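Local coordinates for protein probable amino acid aminotransferase (PDB 6Q1S) that belongs to the class IV aminotransferase family and holds 4'-deoxy-4'-aminopyridoxal-5'-phosphate and 2-oxoglutaric acid in a pocket within its fold, at residues G217-Q221 / L252-M256; C204-P210 / D233-L239. All coordinates share one frame; numbering follows the deposited sequence.

Overall arrangement
From the N terminus the chain first lays down strands of the five-stranded antiparallel sheet, then enters the mixed sheet that both contacts reach. Strand 204-207 opens contact 2; the chain next runs through residues 217-221, the N-cap and first turn of helix 218-229, which begin contact 1. Strand 233-236 then returns beside 204-207 and closes contact 2 as a beta-alpha-beta unit, and residues 252-256, which run from strand 249-254 into the following loop, close contact 1 over the phosphate of PMP. The segments alternate, so the two loops cross rather than nest. Their centres lie about 14 Å apart, joined by a probable hydrogen bond from Q220 to Y236 and by packing of Q220 on T207.

Contact 1: residues G217-Q221 / L252-M256; sequences GTTQQ and LVSSM. With PMP (4'-deoxy-4'-aminopyridoxal-5'-phosphate), chain G; AKG (2-oxoglutaric acid), chain H.
T218, T219 and S255 meet around the phosphate of PMP, whose three terminal oxygens are shared between the start of a helix and the loop that follows strand 249-254. T219 OG1 bonds PMP O2P at 2.7 Å, and its backbone N reaches the same oxygen with an N-H...O angle of 160°. T218 reaches PMP O3P with N (3.3 Å) and OG1, the latter modelled so short (2.5 Å) that its exact length is doubtful. From the other segment S255 OG holds PMP O1P at 2.8 Å; S255 N lies close to the same oxygen, but at a bent angle (125°) that makes at most a weak bond. R52 of helix 46-59 also binds PMP directly. A water molecule donates to PMP O2P at 2.9 Å and links it weakly to Q220 N and V253 O. With G217 at the N-cap, the N-H groups of the first helical turn face the anion, and the helix dipole would be expected to add to their pull. This is a phosphate-binding helix N terminus working with a serine from the loop after a strand.

Behind the phosphate, T219 turns its methyl away from the ligand: CG2 lies anti to the backbone N and packs obliquely on V253, 3.5 Å from its CG1. At the far end of segment 252-256, M256 bends at its thioether so that CE lies 3.2 Å from AKG O2.

In the second shell H49, on helix 46-59, hydrogen-bonds S255 OG and positions it. Strand 189-194 pairs with strand 249-254 and packs against Q220 and V253, and helix 116-123 lies against M256.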
loop_
_atom_site.group_PDB
_atom_site.type_symbol
_atom_site.label_atom_id
_atom_site.label_comp_id
_atom_site.label_asym_id
_atom_site.label_seq_id
_atom_site.Cartn_x
_atom_site.Cartn_y
_atom_site.Cartn_z
ATOM N N GLY B 217 -2.041 -13.766 12.656
ATOM C CA GLY B 217 -1.839 -14.909 11.791
ATOM C C GLY B 217 -2.864 -16.003 11.997
ATOM O O GLY B 217 -2.994 -16.539 13.101
ATOM N N THR B 218 -3.610 -16.330 10.937
ATOM C CA THR B 218 -4.555 -17.438 11.020
ATOM C C THR B 218 -3.831 -18.738 11.337
ATOM O O THR B 218 -4.319 -19.555 12.127
ATOM C CB THR B 218 -5.333 -17.573 9.708
ATOM O OG1 THR B 218 -4.417 -17.797 8.630
ATOM C CG2 THR B 218 -6.131 -16.311 9.429
ATOM N N THR B 219 -2.660 -18.943 10.732
ATOM C CA THR B 219 -1.893 -20.154 10.994
ATOM C C THR B 219 -1.338 -20.163 12.412
ATOM O O THR B 219 -1.292 -21.215 13.059
ATOM C CB THR B 219 -0.757 -20.292 9.981
ATOM O OG1 THR B 219 -1.222 -19.909 8.681
ATOM C CG2 THR B 219 -0.279 -21.734 9.925
ATOM N N GLN B 220 -0.901 -19.002 12.910
ATOM C CA GLN B 220 -0.334 -18.948 14.255
ATOM C C GLN B 220 -1.376 -19.299 15.309
ATOM O O GLN B 220 -1.094 -20.063 16.241
ATOM C CB GLN B 220 0.256 -17.563 14.522
ATOM C CG GLN B 220 0.706 -17.338 15.963
ATOM C CD GLN B 220 -0.388 -16.768 16.846
ATOM O OE1 GLN B 220 -0.931 -15.699 16.574
ATOM N NE2 GLN B 220 -0.724 -17.491 17.906
ATOM N N GLN B 221 -2.589 -18.758 15.180
ATOM C CA GLN B 221 -3.624 -19.038 16.170
ATOM C C GLN B 221 -4.030 -20.506 16.143
ATOM O O GLN B 221 -4.190 -21.131 17.198
ATOM C CB GLN B 221 -4.838 -18.140 15.939
ATOM C CG GLN B 221 -4.549 -16.660 16.097
ATOM C CD GLN B 221 -5.807 -15.815 16.046
ATOM O OE1 GLN B 221 -6.889 -16.265 16.427
ATOM N NE2 GLN B 221 -5.672 -14.582 15.572
ATOM N N LEU B 252 8.888 -18.497 10.119
ATOM C CA LEU B 252 8.037 -17.502 9.480
ATOM C C LEU B 252 6.789 -18.245 9.021
ATOM O O LEU B 252 6.810 -18.966 8.019
ATOM C CB LEU B 252 8.771 -16.820 8.334
ATOM C CG LEU B 252 10.027 -16.092 8.814
ATOM C CD1 LEU B 252 10.820 -15.574 7.643
ATOM C CD2 LEU B 252 9.656 -14.957 9.759
ATOM N N VAL B 253 5.707 -18.084 9.773
ATOM C CA VAL B 253 4.489 -18.859 9.585
ATOM C C VAL B 253 3.488 -18.055 8.769
ATOM O O VAL B 253 3.292 -16.857 9.006
ATOM C CB VAL B 253 3.899 -19.266 10.948
ATOM C CG1 VAL B 253 2.819 -20.304 10.774
ATOM C CG2 VAL B 253 5.000 -19.787 11.863
ATOM N N SER B 254 2.839 -18.721 7.818
ATOM C CA SER B 254 1.847 -18.091 6.957
ATOM C C SER B 254 0.953 -19.187 6.387
ATOM O O SER B 254 1.177 -20.378 6.617
ATOM C CB SER B 254 2.505 -17.262 5.850
ATOM O OG SER B 254 3.239 -18.081 4.957
ATOM N N SER B 255 -0.066 -18.773 5.633
ATOM C CA SER B 255 -1.085 -19.719 5.189
ATOM C C SER B 255 -0.590 -20.611 4.054
ATOM O O SER B 255 -0.916 -21.802 4.017
ATOM C CB SER B 255 -2.344 -18.970 4.757
ATOM O OG SER B 255 -2.970 -18.346 5.863
ATOM N N MET B 256 0.201 -20.066 3.131
ATOM C CA MET B 256 0.654 -20.842 1.980
ATOM C C MET B 256 2.024 -21.475 2.207
ATOM O O MET B 256 2.222 -22.655 1.903
ATOM C CB MET B 256 0.671 -19.959 0.727
ATOM C CG MET B 256 1.184 -20.657 -0.520
ATOM S SD MET B 256 0.933 -19.686 -2.021
ATOM C CE MET B 256 2.192 -18.430 -1.832
HETATM N N1 PMP G . 1.816 -10.961 8.412
HETATM C C2 PMP G . 1.627 -10.413 7.188
HETATM C C2A PMP G . 1.998 -8.974 6.942
HETATM C C3 PMP G . 1.054 -11.226 6.085
HETATM O O3 PMP G . 0.855 -10.698 4.847
HETATM C C4 PMP G . 0.709 -12.634 6.384
HETATM C C4A PMP G . 0.122 -13.542 5.330
HETATM N N4A PMP G . 1.083 -13.694 4.224
HETATM C C5 PMP G . 0.965 -13.113 7.764
HETATM C C6 PMP G . 1.507 -12.238 8.701
HETATM C C5A PMP G . 0.636 -14.539 8.146
HETATM O O4P PMP G . -0.777 -14.731 8.098
HETATM P P PMP G . -1.398 -16.166 7.715
HETATM O O1P PMP G . -0.934 -16.531 6.325
HETATM O O2P PMP G . -0.912 -17.190 8.714
HETATM O O3P PMP G . -2.904 -16.079 7.751
HETATM C C1 AKG H . 3.447 -16.306 0.752
HETATM O O1 AKG H . 4.672 -16.305 0.506
HETATM O O2 AKG H . 2.851 -17.336 1.137
HETATM C C2 AKG H . 2.688 -15.069 0.587
HETATM O O5 AKG H . 2.041 -14.622 1.521
HETATM C C3 AKG H . 2.712 -14.342 -0.738
HETATM C C4 AKG H . 3.863 -13.344 -0.748
HETATM C C5 AKG H . 4.625 -13.447 -2.046
HETATM O O3 AKG H . 4.166 -14.183 -2.947
HETATM O O4 AKG H . 5.688 -12.800 -2.171
HETATM O O HOH W 1 0.726 -17.454 11.114
#

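Contact 2: residues C204-P210 / D233-L239; sequences CLLTPPP and DCDYRAL
C204 and D233 begin a parallel strand pair, the two strands of a right-handed beta-alpha-beta crossover whose connecting helix is 218-229. C204 CA lies 3.2 Å from D233 O in a CA-H...O contact, and the same carbonyl accepts L205 N at 3.1 Å, nearly in line with its C=O bond. L205 O in turn receives a weak bond from D235 N. L206 points to the same side of the sheet as C204, D233 and D235, and its side chain crosses that of R237 at a slant, CD2 lying 3.5 Å from R237 NE; L239 CD1 approaches L206 CB. D235 CB lies over the rim of one face of the R237 guanidinium, and a salt bridge from NH1 to D235 OD1 (2.8 Å) ties the group back to strand 233-236.

T207, on the other side of the sheet with L205, C234 and Y236, offers its carbonyl to R237 N. Its methyl runs alongside Y236, CG2 lying 3.5 Å from CD1, while its hydroxyl bonds V190 O of strand 189-194. Helix 218-229 covers this side through F224, which stacks edge-to-face with the Y236 ring.

Beyond the strand, the three prolines carry the chain round the tyrosine. P208 O meets the ring at its edge, in plane, 3.5 Å from Y236 CD1. P209 CB packs on Y236 CB, and P210 crosses the tyrosine side chain at about a right angle, its CD 3.8 Å from Y236 CD1.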
loop_
_atom_site.group_PDB
_atom_site.type_symbol
_atom_site.label_atom_id
_atom_site.label_comp_id
_atom_site.label_asym_id
_atom_site.label_seq_id
_atom_site.Cartn_x
_atom_site.Cartn_y
_atom_site.Cartn_z
ATOM N N CYS B 204 8.189 -23.988 25.073
ATOM C CA CYS B 204 7.162 -22.971 24.935
ATOM C C CYS B 204 7.368 -22.209 23.636
ATOM O O CYS B 204 8.497 -21.870 23.270
ATOM C CB CYS B 204 7.192 -22.000 26.125
ATOM S SG CYS B 204 6.269 -20.470 25.883
ATOM N N LEU B 205 6.264 -21.962 22.938
ATOM C CA LEU B 205 6.259 -21.252 21.667
ATOM C C LEU B 205 5.715 -19.851 21.903
ATOM O O LEU B 205 4.686 -19.683 22.568
ATOM C CB LEU B 205 5.410 -21.993 20.631
ATOM C CG LEU B 205 5.788 -23.453 20.365
ATOM C CD1 LEU B 205 4.715 -24.140 19.532
ATOM C CD2 LEU B 205 7.142 -23.545 19.682
ATOM N N LEU B 206 6.399 -18.852 21.356
ATOM C CA LEU B 206 6.047 -17.462 21.593
ATOM C C LEU B 206 5.842 -16.730 20.277
ATOM O O LEU B 206 6.371 -17.112 19.231
ATOM C CB LEU B 206 7.122 -16.746 22.421
ATOM C CG LEU B 206 7.360 -17.295 23.826
ATOM C CD1 LEU B 206 8.500 -16.552 24.503
ATOM C CD2 LEU B 206 6.087 -17.187 24.648
ATOM N N THR B 207 5.058 -15.657 20.355
ATOM C CA THR B 207 4.730 -14.820 19.214
ATOM C C THR B 207 4.446 -13.420 19.735
ATOM O O THR B 207 4.035 -13.264 20.891
ATOM C CB THR B 207 3.518 -15.369 18.443
ATOM O OG1 THR B 207 3.295 -14.587 17.264
ATOM C CG2 THR B 207 2.271 -15.326 19.305
ATOM N N PRO B 208 4.697 -12.388 18.932
ATOM C CA PRO B 208 4.446 -11.028 19.397
ATOM C C PRO B 208 2.981 -10.825 19.723
ATOM O O PRO B 208 2.097 -11.485 19.143
ATOM C CB PRO B 208 4.889 -10.164 18.208
ATOM C CG PRO B 208 5.943 -10.983 17.550
ATOM C CD PRO B 208 5.485 -12.408 17.688
ATOM N N PRO B 209 2.674 -9.919 20.645
ATOM C CA PRO B 209 1.293 -9.742 21.094
ATOM C C PRO B 209 0.462 -9.027 20.045
ATOM O O PRO B 209 1.001 -8.286 19.209
ATOM C CB PRO B 209 1.446 -8.893 22.362
ATOM C CG PRO B 209 2.699 -8.132 22.152
ATOM C CD PRO B 209 3.606 -9.011 21.337
ATOM N N PRO B 210 -0.860 -9.220 20.058
ATOM C CA PRO B 210 -1.686 -8.705 18.955
ATOM C C PRO B 210 -1.852 -7.197 18.949
ATOM O O PRO B 210 -2.167 -6.639 17.890
ATOM C CB PRO B 210 -3.035 -9.400 19.179
ATOM C CG PRO B 210 -3.077 -9.654 20.648
ATOM C CD PRO B 210 -1.662 -9.943 21.062
ATOM N N ASP B 233 3.017 -25.006 25.971
ATOM C CA ASP B 233 2.599 -23.728 26.525
ATOM C C ASP B 233 2.901 -22.626 25.518
ATOM O O ASP B 233 4.019 -22.535 25.001
ATOM C CB ASP B 233 3.307 -23.446 27.851
ATOM C CG ASP B 233 2.986 -24.477 28.916
ATOM O OD1 ASP B 233 3.932 -25.015 29.530
ATOM O OD2 ASP B 233 1.790 -24.773 29.120
ATOM N N CYS B 234 1.897 -21.803 25.234
ATOM C CA CYS B 234 2.025 -20.712 24.281
ATOM C C CYS B 234 1.558 -19.416 24.927
ATOM O O CYS B 234 0.663 -19.417 25.776
ATOM C CB CYS B 234 1.224 -21.000 23.008
ATOM S SG CYS B 234 1.466 -22.677 22.370
ATOM N N ASP B 235 2.171 -18.309 24.519
ATOM C CA ASP B 235 1.861 -17.021 25.122
ATOM C C ASP B 235 2.304 -15.909 24.183
ATOM O O ASP B 235 3.085 -16.128 23.254
ATOM C CB ASP B 235 2.532 -16.879 26.495
ATOM C CG ASP B 235 1.967 -15.731 27.310
ATOM O OD1 ASP B 235 2.586 -14.645 27.328
ATOM O OD2 ASP B 235 0.891 -15.911 27.916
ATOM N N TYR B 236 1.780 -14.712 24.432
ATOM C CA TYR B 236 2.093 -13.526 23.649
ATOM C C TYR B 236 3.000 -12.646 24.494
ATOM O O TYR B 236 2.585 -12.154 25.548
ATOM C CB TYR B 236 0.823 -12.777 23.240
ATOM C CG TYR B 236 -0.108 -13.591 22.369
ATOM C CD1 TYR B 236 -0.122 -13.423 20.993
ATOM C CD2 TYR B 236 -0.953 -14.546 22.921
ATOM C CE1 TYR B 236 -0.962 -14.168 20.191
ATOM C CE2 TYR B 236 -1.798 -15.295 22.126
ATOM C CZ TYR B 236 -1.797 -15.103 20.761
ATOM O OH TYR B 236 -2.635 -15.847 19.961
ATOM N N ARG B 237 4.233 -12.453 24.033
ATOM C CA ARG B 237 5.244 -11.752 24.805
ATOM C C ARG B 237 5.918 -10.700 23.938
ATOM O O ARG B 237 5.826 -10.721 22.708
ATOM C CB ARG B 237 6.304 -12.718 25.359
ATOM C CG ARG B 237 5.754 -13.856 26.213
ATOM C CD ARG B 237 6.722 -14.227 27.326
ATOM N NE ARG B 237 6.614 -15.633 27.713
ATOM C CZ ARG B 237 5.682 -16.130 28.521
ATOM N NH1 ARG B 237 4.755 -15.337 29.040
ATOM N NH2 ARG B 237 5.679 -17.426 28.808
ATOM N N ALA B 238 6.562 -9.747 24.601
ATOM C CA ALA B 238 7.373 -8.746 23.915
ATOM C C ALA B 238 8.725 -9.370 23.593
ATOM O O ALA B 238 9.591 -9.483 24.462
ATOM C CB ALA B 238 7.527 -7.496 24.773
ATOM N N LEU B 239 8.917 -9.775 22.340
ATOM C CA LEU B 239 10.159 -10.415 21.931
ATOM C C LEU B 239 11.126 -9.364 21.412
ATOM O O LEU B 239 10.725 -8.407 20.744
ATOM C CB LEU B 239 9.933 -11.481 20.853
ATOM C CG LEU B 239 9.237 -12.825 21.109
ATOM C CD1 LEU B 239 7.829 -12.692 21.635
ATOM C CD2 LEU B 239 9.237 -13.649 19.827
#